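Local coordinates for protein dihydrofolate reductase (Moritella profunda, PDB 3IA4) that reduces 7,8-dihydrofolate to 5,6,7,8-tetrahydrofolate with NADPH, probably a key step of folate metabolism, and here holds both NADPH and the inhibitor methotrexate, at residues V3-A8 and D110-T115; H24-L29 and D147-N152; L59-S64 and T75-L80. All blocks are in the same frame, centred on the assembly; numbering follows the deposited sequence.

Contact 1. Residues V3-A8 and D110-T115. With MTX (methotrexate), chain F.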
loop_
_atom_site.group_PDB
_atom_site.type_symbol
_atom_site.label_atom_id
_atom_site.label_comp_id
_atom_site.label_asym_id
_atom_site.label_seq_id
_atom_site.Cartn_x
_atom_site.Cartn_y
_atom_site.Cartn_z
ATOM N N VAL A 3 -8.430 6.237 7.780
ATOM C CA VAL A 3 -8.035 4.980 7.154
ATOM C C VAL A 3 -7.564 5.228 5.758
ATOM O O VAL A 3 -8.312 5.717 4.923
ATOM C CB VAL A 3 -9.209 3.970 7.129
ATOM C CG1 VAL A 3 -8.817 2.718 6.340
ATOM C CG2 VAL A 3 -9.579 3.650 8.565
ATOM N N SER A 4 -6.277 5.027 5.537
ATOM C CA SER A 4 -5.678 5.326 4.222
ATOM C C SER A 4 -5.121 4.082 3.578
ATOM O O SER A 4 -4.693 3.204 4.295
ATOM C CB SER A 4 -4.536 6.348 4.403
ATOM O OG SER A 4 -5.056 7.571 4.901
ATOM N N MET A 5 -5.096 4.003 2.228
ATOM C CA MET A 5 -4.421 2.906 1.580
ATOM C C MET A 5 -3.392 3.539 0.654
ATOM O O MET A 5 -3.636 4.629 0.101
ATOM C CB MET A 5 -5.419 2.060 0.724
ATOM C CG MET A 5 -6.643 1.713 1.567
ATOM S SD MET A 5 -7.551 0.221 1.023
ATOM C CE MET A 5 -7.766 0.516 -0.721
ATOM N N ILE A 6 -2.270 2.891 0.505
ATOM C CA ILE A 6 -1.153 3.438 -0.314
ATOM C C ILE A 6 -0.752 2.324 -1.256
ATOM O O ILE A 6 -0.573 1.182 -0.831
ATOM C CB ILE A 6 0.054 3.942 0.527
ATOM C CG1 ILE A 6 1.143 4.414 -0.449
ATOM C CG2 ILE A 6 0.579 2.820 1.450
ATOM C CD1 ILE A 6 2.286 5.302 0.234
ATOM N N ALA A 7 -0.623 2.651 -2.549
ATOM C CA ALA A 7 -0.245 1.649 -3.555
ATOM C C ALA A 7 0.401 2.306 -4.742
ATOM O O ALA A 7 0.129 3.490 -5.000
ATOM C CB ALA A 7 -1.559 0.947 -4.071
ATOM N N ALA A 8 1.202 1.537 -5.488
ATOM C CA ALA A 8 1.766 2.043 -6.748
ATOM C C ALA A 8 1.143 1.204 -7.898
ATOM O O ALA A 8 1.232 -0.025 -7.897
ATOM C CB ALA A 8 3.280 1.859 -6.759
ATOM N N ASP A 110 -10.644 6.337 3.822
ATOM C CA ASP A 110 -10.840 7.767 3.769
ATOM C C ASP A 110 -9.936 8.416 2.691
ATOM O O ASP A 110 -10.308 9.471 2.146
ATOM C CB ASP A 110 -10.448 8.344 5.145
ATOM C CG ASP A 110 -11.389 7.892 6.263
ATOM O OD1 ASP A 110 -10.887 7.458 7.313
ATOM O OD2 ASP A 110 -12.644 7.993 6.124
ATOM N N ARG A 111 -8.717 7.871 2.493
ATOM C CA ARG A 111 -7.752 8.441 1.550
ATOM C C ARG A 111 -7.071 7.303 0.787
ATOM O O ARG A 111 -6.888 6.212 1.350
ATOM C CB ARG A 111 -6.644 9.221 2.294
ATOM C CG ARG A 111 -7.105 10.426 3.075
ATOM C CD ARG A 111 -5.881 10.962 3.797
ATOM N NE ARG A 111 -6.218 12.249 4.393
ATOM C CZ ARG A 111 -5.352 12.928 5.138
ATOM N NH1 ARG A 111 -4.181 12.378 5.428
ATOM N NH2 ARG A 111 -5.692 14.114 5.647
ATOM N N LEU A 112 -6.679 7.573 -0.453
ATOM C CA LEU A 112 -5.802 6.709 -1.226
ATOM C C LEU A 112 -4.566 7.505 -1.561
ATOM O O LEU A 112 -4.655 8.607 -2.100
ATOM C CB LEU A 112 -6.461 6.292 -2.545
ATOM C CG LEU A 112 -7.784 5.506 -2.354
ATOM C CD1 LEU A 112 -8.372 5.195 -3.756
ATOM C CD2 LEU A 112 -7.670 4.251 -1.466
ATOM N N TYR A 113 -3.407 6.945 -1.267
ATOM C CA TYR A 113 -2.152 7.548 -1.673
ATOM C C TYR A 113 -1.714 6.741 -2.886
ATOM O O TYR A 113 -1.182 5.641 -2.756
ATOM C CB TYR A 113 -1.084 7.362 -0.576
ATOM C CG TYR A 113 -1.282 8.186 0.699
ATOM C CD1 TYR A 113 -0.235 8.979 1.154
ATOM C CD2 TYR A 113 -2.443 8.105 1.470
ATOM C CE1 TYR A 113 -0.334 9.672 2.320
ATOM C CE2 TYR A 113 -2.561 8.855 2.680
ATOM C CZ TYR A 113 -1.462 9.601 3.082
ATOM O OH TYR A 113 -1.559 10.367 4.233
ATOM N N LEU A 114 -1.970 7.248 -4.083
ATOM C CA LEU A 114 -1.668 6.485 -5.282
ATOM C C LEU A 114 -0.448 7.028 -6.017
ATOM O O LEU A 114 -0.367 8.199 -6.356
ATOM C CB LEU A 114 -2.859 6.534 -6.261
ATOM C CG LEU A 114 -4.198 5.990 -5.687
ATOM C CD1 LEU A 114 -5.298 5.946 -6.715
ATOM C CD2 LEU A 114 -3.987 4.567 -5.109
ATOM N N THR A 115 0.437 6.137 -6.361
ATOM C CA THR A 115 1.462 6.489 -7.353
ATOM C C THR A 115 1.022 5.850 -8.667
ATOM O O THR A 115 0.631 4.679 -8.670
ATOM C CB THR A 115 2.746 5.837 -6.906
ATOM O OG1 THR A 115 3.155 6.471 -5.683
ATOM C CG2 THR A 115 3.868 6.019 -7.972
HETATM N N1 MTX F . 4.801 1.767 -3.229
HETATM C C2 MTX F . 3.644 2.385 -2.909
HETATM N NA2 MTX F . 3.429 3.603 -3.441
HETATM N N3 MTX F . 2.743 1.796 -2.069
HETATM C C4 MTX F . 2.989 0.569 -1.517
HETATM N NA4 MTX F . 2.075 0.032 -0.747
HETATM C C4A MTX F . 4.167 -0.046 -1.805
HETATM N N5 MTX F . 4.449 -1.258 -1.219
HETATM C C6 MTX F . 5.633 -1.880 -1.526
HETATM C C7 MTX F . 6.585 -1.317 -2.375
HETATM N N8 MTX F . 6.306 -0.067 -2.946
HETATM C C8A MTX F . 5.090 0.541 -2.652
HETATM C C9 MTX F . 5.882 -3.237 -0.878
HETATM N N10 MTX F . 7.263 -3.701 -1.018
HETATM C CM MTX F . 7.473 -4.908 -1.853
HETATM C C11 MTX F . 10.465 -1.819 0.954
HETATM C C12 MTX F . 10.700 -2.910 0.128
HETATM C C13 MTX F . 9.654 -3.543 -0.512
HETATM C C14 MTX F . 8.355 -3.059 -0.351
HETATM C C15 MTX F . 8.154 -1.948 0.465
HETATM C C16 MTX F . 9.164 -1.367 1.181
HETATM C C MTX F . 11.542 -1.069 1.613
HETATM O O MTX F . 12.756 -1.665 1.915
HETATM N N MTX F . 11.292 0.216 1.850
HETATM C CA MTX F . 12.151 1.077 2.612
HETATM C CT MTX F . 11.336 1.774 3.679
HETATM O O1 MTX F . 10.108 2.004 3.465
HETATM O O2 MTX F . 11.899 2.140 4.740
HETATM C CB MTX F . 12.791 2.171 1.746
HETATM C CG MTX F . 13.683 1.573 0.659
HETATM C CD MTX F . 14.944 0.880 1.184
HETATM O OE1 MTX F . 15.788 0.372 0.390
HETATM O OE2 MTX F . 15.178 0.791 2.408
#

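Contact 2. Residues H24-L29 and D147-N152. With MTX (methotrexate), chain F.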
loop_
_atom_site.group_PDB
_atom_site.type_symbol
_atom_site.label_atom_id
_atom_site.label_comp_id
_atom_site.label_asym_id
_atom_site.label_seq_id
_atom_site.Cartn_x
_atom_site.Cartn_y
_atom_site.Cartn_z
ATOM N N HIS A 24 11.359 -1.824 -12.189
ATOM C CA HIS A 24 12.517 -1.318 -11.433
ATOM C C HIS A 24 12.328 0.180 -11.238
ATOM O O HIS A 24 12.327 0.923 -12.216
ATOM C CB HIS A 24 13.818 -1.570 -12.234
ATOM C CG HIS A 24 15.057 -1.162 -11.477
ATOM N ND1 HIS A 24 15.758 -0.006 -11.752
ATOM C CD2 HIS A 24 15.646 -1.714 -10.395
ATOM C CE1 HIS A 24 16.744 0.131 -10.877
ATOM N NE2 HIS A 24 16.705 -0.903 -10.053
ATOM N N LEU A 25 12.131 0.641 -9.997
ATOM C CA LEU A 25 11.847 2.032 -9.750
ATOM C C LEU A 25 12.203 2.370 -8.294
ATOM O O LEU A 25 11.350 2.585 -7.442
ATOM C CB LEU A 25 10.313 2.269 -10.043
ATOM C CG LEU A 25 9.880 3.641 -10.525
ATOM C CD1 LEU A 25 10.681 4.131 -11.793
ATOM C CD2 LEU A 25 8.326 3.694 -10.759
ATOM N N PRO A 26 13.503 2.384 -7.974
ATOM C CA PRO A 26 13.943 2.522 -6.591
ATOM C C PRO A 26 13.444 3.787 -5.934
ATOM O O PRO A 26 13.204 3.774 -4.726
ATOM C CB PRO A 26 15.483 2.633 -6.707
ATOM C CG PRO A 26 15.796 2.598 -8.186
ATOM C CD PRO A 26 14.589 2.183 -8.941
ATOM N N ALA A 27 13.336 4.891 -6.668
ATOM C CA ALA A 27 12.899 6.121 -6.036
ATOM C C ALA A 27 11.492 6.053 -5.486
ATOM O O ALA A 27 11.124 6.835 -4.599
ATOM C CB ALA A 27 12.969 7.315 -7.036
ATOM N N GLU A 28 10.658 5.215 -6.094
ATOM C CA GLU A 28 9.277 5.075 -5.651
ATOM C C GLU A 28 9.244 4.516 -4.230
ATOM O O GLU A 28 8.330 4.826 -3.471
ATOM C CB GLU A 28 8.497 4.160 -6.569
ATOM C CG GLU A 28 7.035 4.555 -6.660
ATOM C CD GLU A 28 6.164 4.045 -5.504
ATOM O OE1 GLU A 28 6.390 2.900 -5.077
ATOM O OE2 GLU A 28 5.258 4.794 -5.044
ATOM N N LEU A 29 10.222 3.706 -3.853
ATOM C CA LEU A 29 10.218 3.176 -2.464
ATOM C C LEU A 29 10.496 4.271 -1.475
ATOM O O LEU A 29 10.099 4.167 -0.289
ATOM C CB LEU A 29 11.275 2.074 -2.225
ATOM C CG LEU A 29 11.080 0.799 -3.023
ATOM C CD1 LEU A 29 12.239 -0.222 -2.755
ATOM C CD2 LEU A 29 9.720 0.177 -2.706
ATOM N N ASP A 147 18.114 8.843 -14.641
ATOM C CA ASP A 147 19.040 7.745 -14.834
ATOM C C ASP A 147 18.883 6.612 -13.882
ATOM O O ASP A 147 19.430 5.563 -14.167
ATOM C CB ASP A 147 20.487 8.215 -14.791
ATOM C CG ASP A 147 20.836 9.082 -15.967
ATOM O OD1 ASP A 147 21.856 9.781 -15.846
ATOM O OD2 ASP A 147 20.096 9.085 -16.995
ATOM N N LYS A 148 18.116 6.748 -12.787
ATOM C CA LYS A 148 17.965 5.618 -11.862
ATOM C C LYS A 148 16.550 5.002 -11.927
ATOM O O LYS A 148 16.308 3.929 -11.406
ATOM C CB LYS A 148 18.278 6.026 -10.411
ATOM C CG LYS A 148 19.780 5.917 -10.100
ATOM C CD LYS A 148 20.076 6.137 -8.600
ATOM C CE LYS A 148 19.326 5.125 -7.688
ATOM N NZ LYS A 148 19.221 3.694 -8.180
ATOM N N ASN A 149 15.656 5.703 -12.602
ATOM C CA ASN A 149 14.228 5.354 -12.611
ATOM C C ASN A 149 13.733 5.540 -14.019
ATOM O O ASN A 149 13.532 6.658 -14.449
ATOM C CB ASN A 149 13.479 6.308 -11.665
ATOM C CG ASN A 149 13.901 6.146 -10.259
ATOM O OD1 ASN A 149 13.384 5.250 -9.532
ATOM N ND2 ASN A 149 14.897 6.962 -9.841
ATOM N N PRO A 150 13.486 4.433 -14.741
ATOM C CA PRO A 150 13.261 4.470 -16.185
ATOM C C PRO A 150 11.849 4.861 -16.628
ATOM O O PRO A 150 11.643 4.994 -17.814
ATOM C CB PRO A 150 13.520 3.027 -16.624
ATOM C CG PRO A 150 13.336 2.172 -15.330
ATOM C CD PRO A 150 13.641 3.058 -14.190
ATOM N N HIS A 151 10.906 5.022 -15.718
ATOM C CA HIS A 151 9.545 5.348 -16.104
ATOM C C HIS A 151 9.111 6.601 -15.407
ATOM O O HIS A 151 9.457 6.802 -14.251
ATOM C CB HIS A 151 8.591 4.198 -15.602
ATOM C CG HIS A 151 9.106 2.834 -15.926
ATOM N ND1 HIS A 151 9.322 2.428 -17.222
ATOM C CD2 HIS A 151 9.439 1.777 -15.139
ATOM C CE1 HIS A 151 9.810 1.196 -17.227
ATOM N NE2 HIS A 151 9.882 0.772 -15.978
ATOM N N ASN A 152 8.303 7.420 -16.086
ATOM C CA ASN A 152 7.661 8.531 -15.439
ATOM C C ASN A 152 6.665 8.001 -14.399
ATOM O O ASN A 152 6.004 7.004 -14.641
ATOM C CB ASN A 152 6.847 9.296 -16.463
ATOM C CG ASN A 152 7.709 9.957 -17.537
ATOM O OD1 ASN A 152 8.806 10.348 -17.263
ATOM N ND2 ASN A 152 7.193 10.073 -18.761
HETATM N N1 MTX F . 4.801 1.767 -3.229
HETATM C C2 MTX F . 3.644 2.385 -2.909
HETATM N NA2 MTX F . 3.429 3.603 -3.441
HETATM N N3 MTX F . 2.743 1.796 -2.069
HETATM C C4 MTX F . 2.989 0.569 -1.517
HETATM N NA4 MTX F . 2.075 0.032 -0.747
HETATM C C4A MTX F . 4.167 -0.046 -1.805
HETATM N N5 MTX F . 4.449 -1.258 -1.219
HETATM C C6 MTX F . 5.633 -1.880 -1.526
HETATM C C7 MTX F . 6.585 -1.317 -2.375
HETATM N N8 MTX F . 6.306 -0.067 -2.946
HETATM C C8A MTX F . 5.090 0.541 -2.652
HETATM C C9 MTX F . 5.882 -3.237 -0.878
HETATM N N10 MTX F . 7.263 -3.701 -1.018
HETATM C CM MTX F . 7.473 -4.908 -1.853
HETATM C C11 MTX F . 10.465 -1.819 0.954
HETATM C C12 MTX F . 10.700 -2.910 0.128
HETATM C C13 MTX F . 9.654 -3.543 -0.512
HETATM C C14 MTX F . 8.355 -3.059 -0.351
HETATM C C15 MTX F . 8.154 -1.948 0.465
HETATM C C16 MTX F . 9.164 -1.367 1.181
HETATM C C MTX F . 11.542 -1.069 1.613
HETATM O O MTX F . 12.756 -1.665 1.915
HETATM N N MTX F . 11.292 0.216 1.850
HETATM C CA MTX F . 12.151 1.077 2.612
HETATM C CT MTX F . 11.336 1.774 3.679
HETATM O O1 MTX F . 10.108 2.004 3.465
HETATM O O2 MTX F . 11.899 2.140 4.740
HETATM C CB MTX F . 12.791 2.171 1.746
HETATM C CG MTX F . 13.683 1.573 0.659
HETATM C CD MTX F . 14.944 0.880 1.184
HETATM O OE1 MTX F . 15.788 0.372 0.390
HETATM O OE2 MTX F . 15.178 0.791 2.408
HETATM O O HOH W 1 11.151 -1.645 -15.014
#

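Contact 3. Residues L59-S64 and T75-L80. With NDP (NADPH dihydro-nicotinamide-adenine-dinucleotide phosphate), chain E.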
loop_
_atom_site.group_PDB
_atom_site.type_symbol
_atom_site.label_atom_id
_atom_site.label_comp_id
_atom_site.label_asym_id
_atom_site.label_seq_id
_atom_site.Cartn_x
_atom_site.Cartn_y
_atom_site.Cartn_z
ATOM N N LEU A 59 4.867 0.669 13.086
ATOM C CA LEU A 59 4.263 -0.529 13.671
ATOM C C LEU A 59 3.838 -1.415 12.506
ATOM O O LEU A 59 2.987 -0.989 11.735
ATOM C CB LEU A 59 3.023 -0.151 14.509
ATOM C CG LEU A 59 2.205 -1.324 15.056
ATOM C CD1 LEU A 59 3.076 -2.344 15.797
ATOM C CD2 LEU A 59 0.968 -0.833 15.923
ATOM N N ASN A 60 4.454 -2.592 12.369
ATOM C CA ASN A 60 4.116 -3.468 11.230
ATOM C C ASN A 60 3.019 -4.438 11.687
ATOM O O ASN A 60 3.265 -5.272 12.532
ATOM C CB ASN A 60 5.333 -4.304 10.749
ATOM C CG ASN A 60 6.384 -3.487 9.986
ATOM O OD1 ASN A 60 6.863 -3.927 8.955
ATOM N ND2 ASN A 60 6.801 -2.343 10.525
ATOM N N ILE A 61 1.818 -4.391 11.073
ATOM C CA ILE A 61 0.716 -5.292 11.450
ATOM C C ILE A 61 0.490 -6.195 10.248
ATOM O O ILE A 61 0.339 -5.674 9.157
ATOM C CB ILE A 61 -0.555 -4.460 11.779
ATOM C CG1 ILE A 61 -0.277 -3.529 12.961
ATOM C CG2 ILE A 61 -1.811 -5.368 11.991
ATOM C CD1 ILE A 61 -1.335 -2.444 13.155
ATOM N N VAL A 62 0.501 -7.520 10.455
ATOM C CA VAL A 62 0.406 -8.435 9.317
ATOM C C VAL A 62 -0.832 -9.306 9.494
ATOM O O VAL A 62 -1.030 -9.908 10.550
ATOM C CB VAL A 62 1.648 -9.296 9.185
ATOM C CG1 VAL A 62 1.488 -10.335 8.031
ATOM C CG2 VAL A 62 2.825 -8.404 8.936
ATOM N N LEU A 63 -1.681 -9.397 8.447
ATOM C CA LEU A 63 -2.868 -10.239 8.532
ATOM C C LEU A 63 -2.604 -11.690 8.148
ATOM O O LEU A 63 -2.136 -11.987 7.028
ATOM C CB LEU A 63 -3.946 -9.647 7.585
ATOM C CG LEU A 63 -4.554 -8.415 8.271
ATOM C CD1 LEU A 63 -4.896 -7.314 7.295
ATOM C CD2 LEU A 63 -5.797 -8.863 9.045
ATOM N N SER A 64 -2.897 -12.623 9.047
ATOM C CA SER A 64 -2.916 -14.013 8.628
ATOM C C SER A 64 -3.881 -14.825 9.493
ATOM O O SER A 64 -4.018 -14.525 10.676
ATOM C CB SER A 64 -1.522 -14.630 8.765
ATOM O OG SER A 64 -1.560 -16.053 8.597
ATOM N N THR A 75 3.391 -7.590 14.373
ATOM C CA THR A 75 2.231 -8.021 15.106
ATOM C C THR A 75 1.289 -8.710 14.136
ATOM O O THR A 75 0.817 -8.069 13.191
ATOM C CB THR A 75 1.540 -6.785 15.702
ATOM O OG1 THR A 75 2.479 -6.176 16.617
ATOM C CG2 THR A 75 0.206 -7.171 16.387
ATOM N N VAL A 76 1.024 -10.005 14.361
ATOM C CA VAL A 76 0.118 -10.756 13.474
ATOM C C VAL A 76 -1.261 -10.739 14.056
ATOM O O VAL A 76 -1.455 -11.033 15.255
ATOM C CB VAL A 76 0.587 -12.218 13.286
ATOM C CG1 VAL A 76 -0.452 -13.048 12.523
ATOM C CG2 VAL A 76 1.955 -12.184 12.529
ATOM N N VAL A 77 -2.245 -10.401 13.226
ATOM C CA VAL A 77 -3.658 -10.377 13.675
ATOM C C VAL A 77 -4.488 -11.213 12.731
ATOM O O VAL A 77 -4.144 -11.349 11.535
ATOM C CB VAL A 77 -4.213 -8.972 13.720
ATOM C CG1 VAL A 77 -3.520 -8.123 14.848
ATOM C CG2 VAL A 77 -4.016 -8.296 12.363
ATOM N N ALA A 78 -5.597 -11.777 13.228
ATOM C CA ALA A 78 -6.330 -12.722 12.412
ATOM C C ALA A 78 -7.578 -12.147 11.765
ATOM O O ALA A 78 -8.289 -12.854 11.022
ATOM C CB ALA A 78 -6.710 -13.983 13.267
ATOM N N THR A 79 -7.856 -10.884 12.045
ATOM C CA THR A 79 -9.022 -10.209 11.454
ATOM C C THR A 79 -8.681 -8.729 11.246
ATOM O O THR A 79 -7.796 -8.158 11.935
ATOM C CB THR A 79 -10.301 -10.249 12.350
ATOM O OG1 THR A 79 -10.081 -9.500 13.554
ATOM C CG2 THR A 79 -10.702 -11.669 12.724
ATOM N N LEU A 80 -9.441 -8.090 10.357
ATOM C CA LEU A 80 -9.278 -6.664 10.128
ATOM C C LEU A 80 -9.596 -5.858 11.379
ATOM O O LEU A 80 -8.931 -4.860 11.664
ATOM C CB LEU A 80 -10.218 -6.206 9.004
ATOM C CG LEU A 80 -9.738 -6.138 7.548
ATOM C CD1 LEU A 80 -8.351 -6.596 7.417
ATOM C CD2 LEU A 80 -10.646 -6.881 6.546
HETATM P PA NDP E . -1.829 -10.016 0.343
HETATM O O1A NDP E . -3.098 -9.204 0.379
HETATM O O2A NDP E . -0.491 -9.381 0.561
HETATM O O5B NDP E . -1.896 -11.298 1.356
HETATM C C5B NDP E . -3.092 -12.107 1.364
HETATM C C4B NDP E . -2.944 -13.042 2.558
HETATM O O4B NDP E . -3.303 -12.277 3.718
HETATM C C3B NDP E . -4.042 -14.134 2.549
HETATM O O3B NDP E . -3.638 -15.226 1.729
HETATM C C2B NDP E . -4.221 -14.474 4.019
HETATM O O2B NDP E . -3.053 -15.103 4.555
HETATM C C1B NDP E . -4.162 -13.070 4.587
HETATM N N9A NDP E . -5.486 -12.425 4.724
HETATM C C8A NDP E . -6.128 -11.744 3.762
HETATM N N7A NDP E . -7.267 -11.198 4.235
HETATM C C5A NDP E . -7.341 -11.528 5.555
HETATM C C6A NDP E . -8.246 -11.261 6.681
HETATM N N6A NDP E . -9.408 -10.543 6.540
HETATM N N1A NDP E . -7.870 -11.809 7.887
HETATM C C2A NDP E . -6.759 -12.502 8.111
HETATM N N3A NDP E . -5.904 -12.772 7.128
HETATM C C4A NDP E . -6.155 -12.306 5.860
HETATM O O3 NDP E . -1.750 -10.883 -1.021
HETATM P PN NDP E . -1.992 -10.626 -2.591
HETATM O O1N NDP E . -3.397 -10.194 -2.791
HETATM O O2N NDP E . -1.486 -11.818 -3.319
HETATM O O5D NDP E . -1.117 -9.339 -2.893
HETATM C C5D NDP E . 0.292 -9.485 -2.991
HETATM C C4D NDP E . 0.775 -8.880 -4.305
HETATM O O4D NDP E . 0.640 -7.411 -4.258
HETATM C C3D NDP E . 2.257 -9.144 -4.612
HETATM O O3D NDP E . 2.410 -9.314 -6.034
HETATM C C2D NDP E . 2.958 -7.845 -4.213
HETATM O O2D NDP E . 4.208 -7.608 -4.907
HETATM C C1D NDP E . 1.913 -6.844 -4.623
HETATM N N1N NDP E . 1.964 -5.560 -3.931
HETATM C C2N NDP E . 2.032 -4.457 -4.678
HETATM C C3N NDP E . 1.965 -3.224 -4.078
HETATM C C7N NDP E . 2.061 -2.010 -4.949
HETATM O O7N NDP E . 1.856 -0.928 -4.440
HETATM N N7N NDP E . 2.243 -2.096 -6.270
HETATM C C4N NDP E . 1.848 -2.994 -2.579
HETATM C C5N NDP E . 1.715 -4.283 -1.923
HETATM C C6N NDP E . 1.823 -5.480 -2.589
HETATM P P2B NDP E . -3.155 -16.541 5.301
HETATM O O1X NDP E . -1.854 -16.637 5.970
HETATM O O2X NDP E . -4.388 -16.429 6.131
HETATM O O3X NDP E . -3.425 -17.529 4.199
#

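Contact 1. Residues V3-A8 and D110-T115
The ring of Tyr113 receives Ser4 at its edge: Ser4 OG lies near the ring plane, 3.6 Å from Tyr113 CE2, while Met5 O and Ile6 CB approach obliquely. Phe155 and Leu157 of strand 153-160 and Ala35 of helix 26-36 also pack against this tyrosine. On the same side of the sheet, Ser4 OG, Tyr113 OH and Arg111 NH1 converge on Glu92 OE2, a single carboxylate oxygen.

The strands run parallel. Tyr113 N to Met5 O, at 2.7 Å, is nearly straight, and Met5 N to Arg111 O, Ala7 N to Tyr113 O and Thr115 N to Ala7 O complete the pattern. At the other end Val3 O accepts from Asp110 N (2.7 Å) and more loosely from Arg111 N (3.3 Å), while Asp110 OD1 takes Val3 N on its anti side at 2.8 Å.

Ile6 CG1 comes to 3.5 Å from methotrexate N3, its chi1 of 177° turning it from its own nitrogen. Ile6 O accepts methotrexate NA4 at 2.9 Å and also meets Tyr102 OH; Ala8 N bonds to the carboxamide oxygen O7N of NADPH. Inhibitor and cofactor thus each take one backbone group, while Ala7 in between pairs with strand 111-117.

Contact 2. Residues H24-L29 and D147-N152
Asn149 reaches from the loop before strand 153-160 to the beginning of helix 26-36, the helix that lines the folate pocket in the dihydrofolate reductase fold. Starting at its CB, the side chain first meets Leu25, whose CD1 comes to 3.5 Å of Asn149 CB, the two side chains crossing at about a right angle. CG stands beside the backbone N (chi1 -64°), and from there the amide heads for the first residues of the helix, with the methyl of Ala27 sitting obliquely beside it, near both OD1 and ND2. At the tip, Asn149 OD1 accepts Ala27 N at 2.9 Å, in the carbonyl plane and on a lone pair, with an N-H...O angle of 159°. Pro26 N is close to the same oxygen but has no hydrogen to give. The other branch, ND2, sits 3.4 Å from Ala27 CB and is bonded to Asp146 OD1, so both ends of the amide are engaged and its rotation is fixed.

Pro150 CD packs near His24 O and Leu25 CD1. Lys148 bends back at chi3 and chi4 to set NZ 3.6 Å from Pro26 CG, and Pro26 CD also lies over one face of the His24 ring, near its rim.

Glu28, the residue after Ala27, points its carboxylate at the inhibitor. Glu28 OE2 accepts methotrexate NA2 at 2.7 Å in an almost straight bond of 176°, and OE1 lies 2.7 Å from methotrexate N1. Thr115 OG1 is a second partner of Glu28 OE2, while Leu29 CD2 touches the pteridine at N8, 3.4 Å away. Between His24 and His151 a water accepts from His24 N at 2.8 Å and joins it to His151 NE2, which it meets in the plane of the imidazole ring.

Contact 3. Residues L59-S64 and T75-L80
Ser64, tied through its N to Val77 O across the contact, has a hydroxyl gripped twice: OG donates to O1X of the NADPH 2'-phosphate at 2.7 Å and accepts from Gln66 N. Its chi1 of 169° turns OG away from its own nitrogen and out to the phosphate.

Behind it, strands 60-63 and 75-77 run parallel with a twist of 32°, joined by alternating bonds, the shortest from Val62 N to Thr75 O at 2.8 Å. Val77 carries the packing on the face with Ile61 and Leu63. Its CG2, set between the backbone N and carbonyl carbon, touches Ile61 CG2 at 3.7 Å and Leu63 CD2 at 3.8 Å, and Ala83 of helix 80-87 closes over the same valine. Further on, Leu63 and Leu80 meet at about a right angle, CD1 to CD1 at 3.5 Å.

These leucines also face the cofactor: Leu63 CB lies 3.7 Å from adenine N3A, Leu80 CD2 lies near N6A, and Ala78 O comes to 3.3 Å of C2A. Leucine side chains and a backbone carbonyl at the adenine, beside a serine bound to the 2'-phosphate, mark the adenosine-binding subdomain of a dihydrofolate reductase.

In the fold
From the N terminus, strand 2-9 supplies the first half of contact 1, and the chain then passes through 24-29, the first half of contact 2. Contact 3 follows as a short local closure, 59-64 onto 75-80, nested inside the larger loops of both others. Contact 1 closes at 110-115 and contact 2 only at 147-152, so these two cross. Contacts 1 and 3 belong to the same mixed sheet, one near its middle and the other at its 75-77 edge; contact 2 joins helix 26-36 to a loop across the chain's centre from contact 3. Contacts 1 and 2 meet at the pteridine of methotrexate, and NADPH spans from contact 1 to contact 3.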